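Local structure of SusD superfamily protein (Bacteroides fragilis, 3L22) at residues K33-S39 with N259-Q265; D54-S60 with G274-D280; S266-Y272 with F312-K318. The protein probably binds sugars at the bacterial outer membrane, as expected of a lipid-anchored member of the SusD family of glycan-capturing proteins. One frame throughout, in Å; residues are numbered along the deposited sequence.

Contact 1: K33-S39 with N259-Q265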
# COMPACT_ATOMS: atom_id res chain seq x y z
N LYS A 33 -7.34 0.19 9.24
CA LYS A 33 -7.56 1.57 8.78
C LYS A 33 -7.14 2.58 9.88
O LYS A 33 -6.08 3.24 9.76
CB LYS A 33 -9.02 1.71 8.36
CG LYS A 33 -9.46 3.06 7.80
CD LYS A 33 -11.00 3.11 7.55
CE LYS A 33 -11.91 3.17 8.79
NZ LYS A 33 -11.90 4.52 9.49
N ASN A 34 -7.94 2.70 10.95
CA ASN A 34 -7.59 3.57 12.10
C ASN A 34 -8.48 3.28 13.28
O ASN A 34 -9.52 2.67 13.13
CB ASN A 34 -7.67 5.08 11.78
CG ASN A 34 -9.03 5.53 11.36
OD1 ASN A 34 -9.35 5.49 10.17
ND2 ASN A 34 -9.83 6.02 12.31
N THR A 35 -8.05 3.72 14.45
CA THR A 35 -8.96 3.75 15.59
C THR A 35 -9.40 5.19 15.82
O THR A 35 -9.11 6.11 15.02
CB THR A 35 -8.29 3.20 16.81
OG1 THR A 35 -7.27 4.14 17.22
CG2 THR A 35 -7.75 1.78 16.48
N GLY A 36 -10.12 5.39 16.92
CA GLY A 36 -10.50 6.72 17.36
C GLY A 36 -9.34 7.64 17.68
O GLY A 36 -9.52 8.88 17.61
N THR A 37 -8.19 7.09 18.05
CA THR A 37 -7.03 7.92 18.43
C THR A 37 -5.76 7.71 17.63
O THR A 37 -4.93 8.57 17.64
CB THR A 37 -6.71 7.73 19.91
OG1 THR A 37 -6.66 6.32 20.18
CG2 THR A 37 -7.83 8.40 20.83
N LYS A 38 -5.62 6.61 16.91
CA LYS A 38 -4.39 6.29 16.17
C LYS A 38 -4.80 5.83 14.78
O LYS A 38 -5.98 5.53 14.56
CB LYS A 38 -3.62 5.20 16.90
CG LYS A 38 -3.11 5.61 18.33
CD LYS A 38 -1.97 6.60 18.22
CE LYS A 38 -1.40 7.02 19.57
NZ LYS A 38 -0.09 7.67 19.27
N SER A 39 -3.85 5.82 13.86
CA SER A 39 -4.13 5.42 12.51
C SER A 39 -3.12 4.41 12.01
O SER A 39 -1.97 4.34 12.49
CB SER A 39 -4.24 6.65 11.61
OG SER A 39 -3.03 7.39 11.50
N ASN A 259 -16.03 7.48 12.12
CA ASN A 259 -14.79 6.70 12.26
C ASN A 259 -13.59 7.32 11.56
O ASN A 259 -12.60 6.64 11.32
CB ASN A 259 -15.01 5.24 11.82
CG ASN A 259 -15.27 5.08 10.29
OD1 ASN A 259 -14.66 5.75 9.45
ND2 ASN A 259 -16.15 4.16 9.94
N ILE A 260 -13.69 8.61 11.20
CA ILE A 260 -12.57 9.31 10.58
C ILE A 260 -11.34 9.39 11.52
O ILE A 260 -11.50 9.31 12.75
CB ILE A 260 -12.95 10.72 10.08
CG1 ILE A 260 -13.65 11.54 11.20
CG2 ILE A 260 -13.81 10.62 8.80
CD1 ILE A 260 -13.66 13.03 11.02
N PRO A 261 -10.14 9.59 10.97
CA PRO A 261 -8.99 9.70 11.85
C PRO A 261 -9.01 10.97 12.69
O PRO A 261 -9.62 11.96 12.33
CB PRO A 261 -7.80 9.71 10.88
CG PRO A 261 -8.29 9.10 9.58
CD PRO A 261 -9.73 9.59 9.55
N ASN A 262 -8.33 10.92 13.82
CA ASN A 262 -8.24 12.06 14.73
C ASN A 262 -7.24 13.13 14.21
O ASN A 262 -6.73 13.05 13.06
CB ASN A 262 -7.87 11.51 16.12
CG ASN A 262 -8.49 12.30 17.26
OD1 ASN A 262 -8.47 13.52 17.26
ND2 ASN A 262 -9.03 11.59 18.25
N THR A 263 -6.94 14.14 15.04
CA THR A 263 -6.14 15.29 14.63
C THR A 263 -4.83 14.93 14.00
O THR A 263 -4.08 14.15 14.57
CB THR A 263 -5.85 16.20 15.80
OG1 THR A 263 -7.07 16.36 16.47
CG2 THR A 263 -5.38 17.55 15.34
N GLN A 264 -4.62 15.49 12.80
CA GLN A 264 -3.43 15.26 12.01
C GLN A 264 -3.11 13.80 11.78
O GLN A 264 -1.98 13.39 11.91
CB GLN A 264 -2.24 16.01 12.60
CG GLN A 264 -2.42 17.49 12.44
CD GLN A 264 -1.16 18.26 12.79
OE1 GLN A 264 -0.51 18.01 13.82
NE2 GLN A 264 -0.80 19.22 11.92
N GLN A 265 -4.13 13.00 11.50
CA GLN A 265 -3.91 11.60 11.13
C GLN A 265 -4.47 11.25 9.77
O GLN A 265 -4.20 10.18 9.30
CB GLN A 265 -4.51 10.70 12.19
CG GLN A 265 -3.78 10.83 13.52
CD GLN A 265 -4.32 9.89 14.53
OE1 GLN A 265 -4.78 8.80 14.17
NE2 GLN A 265 -4.28 10.29 15.82
O HOH W 1 -7.43 8.34 14.72
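The loop that follows helix 18-33 (residues 33-39) lies against the loop 259-265: Asn34 and the carbonyl of Gly36 meet Asn259 and Asn262, and amide side chains join the two. Asn34 ND2 bonds within its own loop and across to the other, giving one hydrogen to Thr35 O and one to Asn259 O, the latter at 3.0 Å with an N-H...O angle of 165°; both acceptors lie in the plane of the Asn34 amide. Lys33 bends at its last two torsions (chi3 72°, chi4 73°), which carries NZ to 2.8 Å from Asn34 OD1 and within a weak bond of Asn259 OD1, an oxygen held mainly by Ala256 N. Asn262 extends ND2 in the carbonyl plane of Gly36 O, 2.8 Å away. Thr35 OG1 shapes the receiving loop, accepting from Lys38 N in an ST motif and from Thr37 N in an ST turn, while residues 262-265 make a type II beta turn. Out of that turn the extended Gln265 side chain, in one of its two modelled conformers, reaches across to Thr37 O, with NE2 at 2.6 Å and the donor well above the carbonyl plane. Its OE1 bonds to a water that also bonds to Thr35 O and accepts from Asn262 N. Pro261 CG rests against Asn34 OD1 at 3.8 Å.

Contact 2: D54-S60 with G274-D280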
# COMPACT_ATOMS: atom_id res chain seq x y z
N ASP A 54 10.27 9.75 -2.98
CA ASP A 54 11.03 10.84 -3.53
C ASP A 54 10.20 11.75 -4.46
O ASP A 54 10.74 12.59 -5.19
CB ASP A 54 12.22 10.24 -4.30
CG ASP A 54 11.78 9.28 -5.42
OD1 ASP A 54 10.55 9.10 -5.63
OD2 ASP A 54 12.65 8.68 -6.08
N ASP A 55 8.88 11.60 -4.39
CA ASP A 55 7.97 12.35 -5.26
C ASP A 55 7.20 13.46 -4.55
O ASP A 55 6.68 14.36 -5.21
CB ASP A 55 7.05 11.37 -5.94
CG ASP A 55 7.79 10.52 -6.97
OD1 ASP A 55 8.75 11.05 -7.62
OD2 ASP A 55 7.43 9.34 -7.13
N VAL A 56 7.10 13.35 -3.23
CA VAL A 56 6.60 14.40 -2.35
C VAL A 56 7.71 14.76 -1.40
O VAL A 56 8.68 14.00 -1.30
CB VAL A 56 5.31 13.94 -1.60
CG1 VAL A 56 4.15 13.85 -2.59
CG2 VAL A 56 5.50 12.61 -0.82
N ILE A 57 7.59 15.94 -0.76
CA ILE A 57 8.50 16.37 0.29
C ILE A 57 7.73 16.72 1.53
O ILE A 57 6.64 17.23 1.44
CB ILE A 57 9.38 17.59 -0.09
CG1 ILE A 57 8.52 18.77 -0.62
CG2 ILE A 57 10.40 17.14 -1.06
CD1 ILE A 57 9.30 20.10 -0.81
N ASN A 58 8.34 16.45 2.68
CA ASN A 58 7.79 16.79 3.97
C ASN A 58 8.57 18.00 4.46
O ASN A 58 9.77 17.90 4.71
CB ASN A 58 7.92 15.60 4.94
CG ASN A 58 7.21 15.83 6.26
OD1 ASN A 58 7.23 16.95 6.81
ND2 ASN A 58 6.55 14.76 6.78
N ILE A 59 7.91 19.15 4.57
CA ILE A 59 8.57 20.38 5.02
C ILE A 59 8.14 20.79 6.44
O ILE A 59 8.37 21.91 6.87
CB ILE A 59 8.41 21.54 3.98
CG1 ILE A 59 6.95 21.81 3.59
CG2 ILE A 59 9.24 21.26 2.70
CD1 ILE A 59 6.11 22.42 4.69
N SER A 60 7.54 19.88 7.19
CA SER A 60 6.92 20.25 8.47
C SER A 60 7.92 20.51 9.57
O SER A 60 7.59 21.24 10.51
CB SER A 60 5.99 19.14 8.97
OG SER A 60 6.68 17.92 9.26
N GLY A 274 -0.41 22.94 2.57
CA GLY A 274 0.98 23.25 2.24
C GLY A 274 1.95 23.28 3.42
O GLY A 274 3.13 23.53 3.21
N LYS A 275 1.49 23.00 4.63
CA LYS A 275 2.37 23.07 5.80
C LYS A 275 3.06 21.75 6.13
O LYS A 275 3.93 21.72 7.00
CB LYS A 275 1.57 23.54 7.01
CG LYS A 275 1.03 24.99 6.85
CD LYS A 275 0.27 25.46 8.08
CE LYS A 275 -0.25 26.90 7.90
NZ LYS A 275 -1.28 27.19 8.95
N ILE A 276 2.67 20.67 5.46
CA ILE A 276 3.31 19.39 5.74
C ILE A 276 3.91 18.81 4.47
O ILE A 276 5.13 18.94 4.29
CB ILE A 276 2.37 18.38 6.48
CG1 ILE A 276 1.80 19.03 7.76
CG2 ILE A 276 3.14 17.06 6.79
CD1 ILE A 276 0.72 18.20 8.46
N MSE A 277 3.08 18.19 3.61
CA MSE A 277 3.54 17.58 2.37
C MSE A 277 3.32 18.55 1.21
O MSE A 277 2.27 19.20 1.13
CB MSE A 277 2.80 16.29 2.06
CG MSE A 277 2.73 15.28 3.19
SE MSE A 277 4.41 14.74 3.93
CE MSE A 277 5.16 13.95 2.31
N LEU A 278 4.32 18.61 0.33
CA LEU A 278 4.23 19.26 -0.97
C LEU A 278 4.70 18.27 -2.03
O LEU A 278 5.38 17.27 -1.72
CB LEU A 278 5.10 20.52 -1.01
CG LEU A 278 4.78 21.69 -0.07
CD1 LEU A 278 5.91 22.78 -0.13
CD2 LEU A 278 3.36 22.29 -0.46
N ILE A 279 4.35 18.54 -3.27
CA ILE A 279 4.92 17.84 -4.41
C ILE A 279 6.40 18.22 -4.49
O ILE A 279 6.73 19.41 -4.35
CB ILE A 279 4.26 18.27 -5.71
CG1 ILE A 279 2.75 17.96 -5.70
CG2 ILE A 279 4.99 17.58 -6.93
CD1 ILE A 279 2.01 18.61 -6.85
N ASP A 280 7.29 17.24 -4.68
CA ASP A 280 8.72 17.53 -4.97
C ASP A 280 8.88 17.92 -6.43
O ASP A 280 9.16 17.07 -7.31
CB ASP A 280 9.63 16.35 -4.63
CG ASP A 280 11.11 16.71 -4.70
OD1 ASP A 280 11.48 17.72 -5.35
OD2 ASP A 280 11.91 15.99 -4.06
O HOH W 2 13.18 13.85 -5.22
O HOH W 3 7.17 15.12 -7.86
O HOH W 4 11.34 14.06 -1.98
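Residues 56-58 and 277-279 pair as a two-stranded antiparallel sheet, a small beta element in a SusD-type chain much richer in helix than in strand. Ile57 and Leu278 form the hydrogen-bonded pair, Ile57 N to Leu278 O at 2.8 Å and Leu278 N to Ile57 O at 2.9 Å, and Ile59 N continues the ladder to Ile276 O. The tight part lies on the face of Asn58 and Met277, the latter a selenomethionine. Its chain turns at every torsion (chi2 -56°, chi3 -62°) and curls back over the partner strand, so that CE presses on Val56 CG2 at 3.4 Å, closer than usual for two carbons, and SE sits 3.6 Å from Asn58 ND2. Tyr270 and Tyr271 of helix 267-271 also pack on Met277. Asn58 OD1 takes Ser60 N, an Asx turn, and also Ser60 OG, whereas ND2 is bonded to Thr65 O and Asn51 OD1. The other face, with Ile57, Leu278 and the end of Ile59, is looser and partly exposed: in one of two modelled conformers Ile57 CG1 meets Leu278 CB at 3.9 Å, and Ile59 CG1 lies 4.0 Å from Leu278 CD1. At the Asp54 and Asp280 end, backbone pairing gives way to water bridges. Asp280 N still reaches Asp55 O, but Asp280 OD2 accepts from two waters that bridge to Asp54 O and Val56 O, while OD1 is held by Ser283 N. Arg395 pairs with Asp54 and Arg386 with Asp55, which would favour their charged forms, and the waters and Ser283 N would do likewise for Asp280.

Contact 3: S266-Y272 with F312-K318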
# COMPACT_ATOMS: atom_id res chain seq x y z
N SER A 266 -5.26 12.13 9.16
CA SER A 266 -5.85 11.82 7.87
C SER A 266 -4.94 12.24 6.73
O SER A 266 -4.13 13.16 6.87
CB SER A 266 -7.19 12.52 7.68
OG SER A 266 -7.02 13.92 7.59
N LEU A 267 -5.11 11.59 5.59
CA LEU A 267 -4.45 11.98 4.36
C LEU A 267 -4.63 13.47 4.03
O LEU A 267 -3.64 14.19 3.78
CB LEU A 267 -4.97 11.14 3.20
CG LEU A 267 -4.22 9.84 2.90
CD1 LEU A 267 -3.89 9.00 4.11
CD2 LEU A 267 -4.96 9.06 1.79
N ALA A 268 -5.88 13.94 4.04
CA ALA A 268 -6.17 15.31 3.68
C ALA A 268 -5.47 16.33 4.56
O ALA A 268 -5.03 17.38 4.08
CB ALA A 268 -7.72 15.58 3.63
N GLU A 269 -5.31 15.99 5.83
CA GLU A 269 -4.64 16.88 6.75
C GLU A 269 -3.14 17.05 6.43
O GLU A 269 -2.56 18.08 6.77
CB GLU A 269 -4.81 16.40 8.19
CG GLU A 269 -6.19 16.71 8.71
CD GLU A 269 -6.43 16.06 10.04
OE1 GLU A 269 -6.54 14.81 10.10
OE2 GLU A 269 -6.43 16.81 11.03
N TYR A 270 -2.56 16.09 5.73
CA TYR A 270 -1.14 16.15 5.35
C TYR A 270 -0.87 16.94 4.06
O TYR A 270 0.26 17.37 3.84
CB TYR A 270 -0.56 14.71 5.29
CG TYR A 270 -0.09 14.25 6.64
CD1 TYR A 270 -0.99 14.05 7.66
CD2 TYR A 270 1.25 14.03 6.91
CE1 TYR A 270 -0.59 13.65 8.90
CE2 TYR A 270 1.66 13.61 8.16
CZ TYR A 270 0.72 13.43 9.14
OH TYR A 270 1.07 13.05 10.38
N TYR A 271 -1.89 17.14 3.22
CA TYR A 271 -1.74 17.74 1.90
C TYR A 271 -2.47 19.08 1.72
O TYR A 271 -2.02 19.89 0.91
CB TYR A 271 -2.26 16.79 0.82
CG TYR A 271 -1.42 15.52 0.67
CD1 TYR A 271 -0.17 15.58 0.10
CD2 TYR A 271 -1.92 14.28 1.06
CE1 TYR A 271 0.60 14.45 -0.05
CE2 TYR A 271 -1.16 13.12 0.92
CZ TYR A 271 0.11 13.22 0.38
OH TYR A 271 0.88 12.11 0.25
N TYR A 272 -3.54 19.33 2.47
CA TYR A 272 -4.46 20.39 2.11
C TYR A 272 -3.97 21.81 2.26
O TYR A 272 -4.53 22.68 1.63
CB TYR A 272 -5.82 20.29 2.86
CG TYR A 272 -5.88 20.93 4.22
CD1 TYR A 272 -5.08 20.47 5.25
CD2 TYR A 272 -6.77 22.00 4.51
CE1 TYR A 272 -5.13 21.03 6.51
CE2 TYR A 272 -6.83 22.59 5.80
CZ TYR A 272 -6.00 22.06 6.79
OH TYR A 272 -5.96 22.51 8.08
N PHE A 312 -6.04 14.63 -2.07
CA PHE A 312 -6.73 14.52 -0.80
C PHE A 312 -6.69 15.86 -0.11
O PHE A 312 -5.70 16.16 0.57
CB PHE A 312 -6.03 13.48 0.07
CG PHE A 312 -5.94 12.13 -0.58
CD1 PHE A 312 -7.05 11.29 -0.60
CD2 PHE A 312 -4.77 11.70 -1.17
CE1 PHE A 312 -7.00 10.03 -1.20
CE2 PHE A 312 -4.70 10.46 -1.78
CZ PHE A 312 -5.83 9.63 -1.82
N THR A 313 -7.70 16.68 -0.33
CA THR A 313 -7.73 17.99 0.29
C THR A 313 -8.97 18.28 1.14
O THR A 313 -9.10 19.42 1.63
CB THR A 313 -7.52 19.10 -0.76
OG1 THR A 313 -8.55 19.01 -1.73
CG2 THR A 313 -6.12 18.93 -1.42
N ASP A 314 -9.84 17.29 1.40
CA ASP A 314 -10.98 17.59 2.23
C ASP A 314 -10.64 17.28 3.68
O ASP A 314 -10.92 16.17 4.19
CB ASP A 314 -12.22 16.84 1.74
CG ASP A 314 -13.46 17.15 2.60
OD1 ASP A 314 -13.39 17.96 3.59
OD2 ASP A 314 -14.51 16.55 2.28
N ALA A 315 -10.01 18.24 4.33
CA ALA A 315 -9.53 18.05 5.71
C ALA A 315 -10.67 18.35 6.68
O ALA A 315 -10.62 17.92 7.81
CB ALA A 315 -8.34 18.92 6.00
N LYS A 316 -11.70 19.04 6.22
CA LYS A 316 -12.86 19.34 7.04
C LYS A 316 -13.61 18.06 7.39
O LYS A 316 -13.85 17.82 8.56
CB LYS A 316 -13.78 20.31 6.29
CG LYS A 316 -14.92 20.89 7.13
CD LYS A 316 -15.74 21.95 6.34
N THR A 317 -13.95 17.22 6.41
CA THR A 317 -14.76 16.02 6.70
C THR A 317 -13.92 14.76 6.85
O THR A 317 -14.31 13.84 7.56
CB THR A 317 -15.80 15.77 5.61
OG1 THR A 317 -15.13 15.25 4.45
CG2 THR A 317 -16.65 17.08 5.31
N LYS A 318 -12.78 14.74 6.19
CA LYS A 318 -11.86 13.62 6.14
C LYS A 318 -12.50 12.37 5.51
O LYS A 318 -12.01 11.22 5.73
CB LYS A 318 -11.25 13.30 7.52
CG LYS A 318 -10.79 14.50 8.32
CD LYS A 318 -9.96 14.05 9.55
CE LYS A 318 -9.88 15.09 10.69
NZ LYS A 318 -8.83 14.66 11.71
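With CG placed between the backbone N and the carbonyl carbon (chi1 86°), the Tyr272 ring is laid over Ala315, and the extended chain of Lys318 beyond CG (chi2 -169°, chi3 -159°) carries its amine to Glu269. Ala315 CB stands over the middle of one face of the Tyr272 ring, 3.6 Å from its centroid and close to the ring normal, a CH-pi contact. A second one is made by Leu267 CD2, which sits over the centre of the Phe312 ring, 3.6 Å from the centroid; Leu267 and Phe312 run side by side and point the same way, and Tyr240 meets the Phe312 ring edge-to-face. Between the two rings Ala268 fits closely, its CA 3.3 Å from Phe312 O in a CA-H...O contact and its CB against Asp314 O. The short, weakly bonded helix 267-271 starts here with a capping box: Ser266 OG accepts from Glu269 N, and Glu269 OE1 takes Ser266 N and, through its anti lone pair, Ser266 OG. Lys318 NZ comes to the same oxygen from above the carboxylate plane at 2.8 Å, completing a salt bridge, and donates as well to Pro261 O. OE1 is gripped by three donors, with Gln265 N adding a weak bond, while OE2 accepts from Gln264 N. Lys318 CD lies 3.5 Å from Ser266 OG. Asp314 OD1 accepts from Thr317 N in an Asx motif.

The three contacts follow one run of chain, residues 259-280, as it passes successive partners: the loop after helix 18-33 in contact 1, the loop before strand 322-326 in contact 3, and strand 56-58 in contact 2. Their centres lie about 12 Å apart between contacts 1 and 3, 14 Å between 2 and 3, and 21 Å between 1 and 2. Contact 3 is the link, since it shares polar bonds with contact 1, and its Tyr270 O probably receives Met277 N of contact 2. Contacts 1 and 2 alternate along the chain, as do 2 and 3. Segments from the N-terminal part of the sequence are thereby joined to the central and later parts.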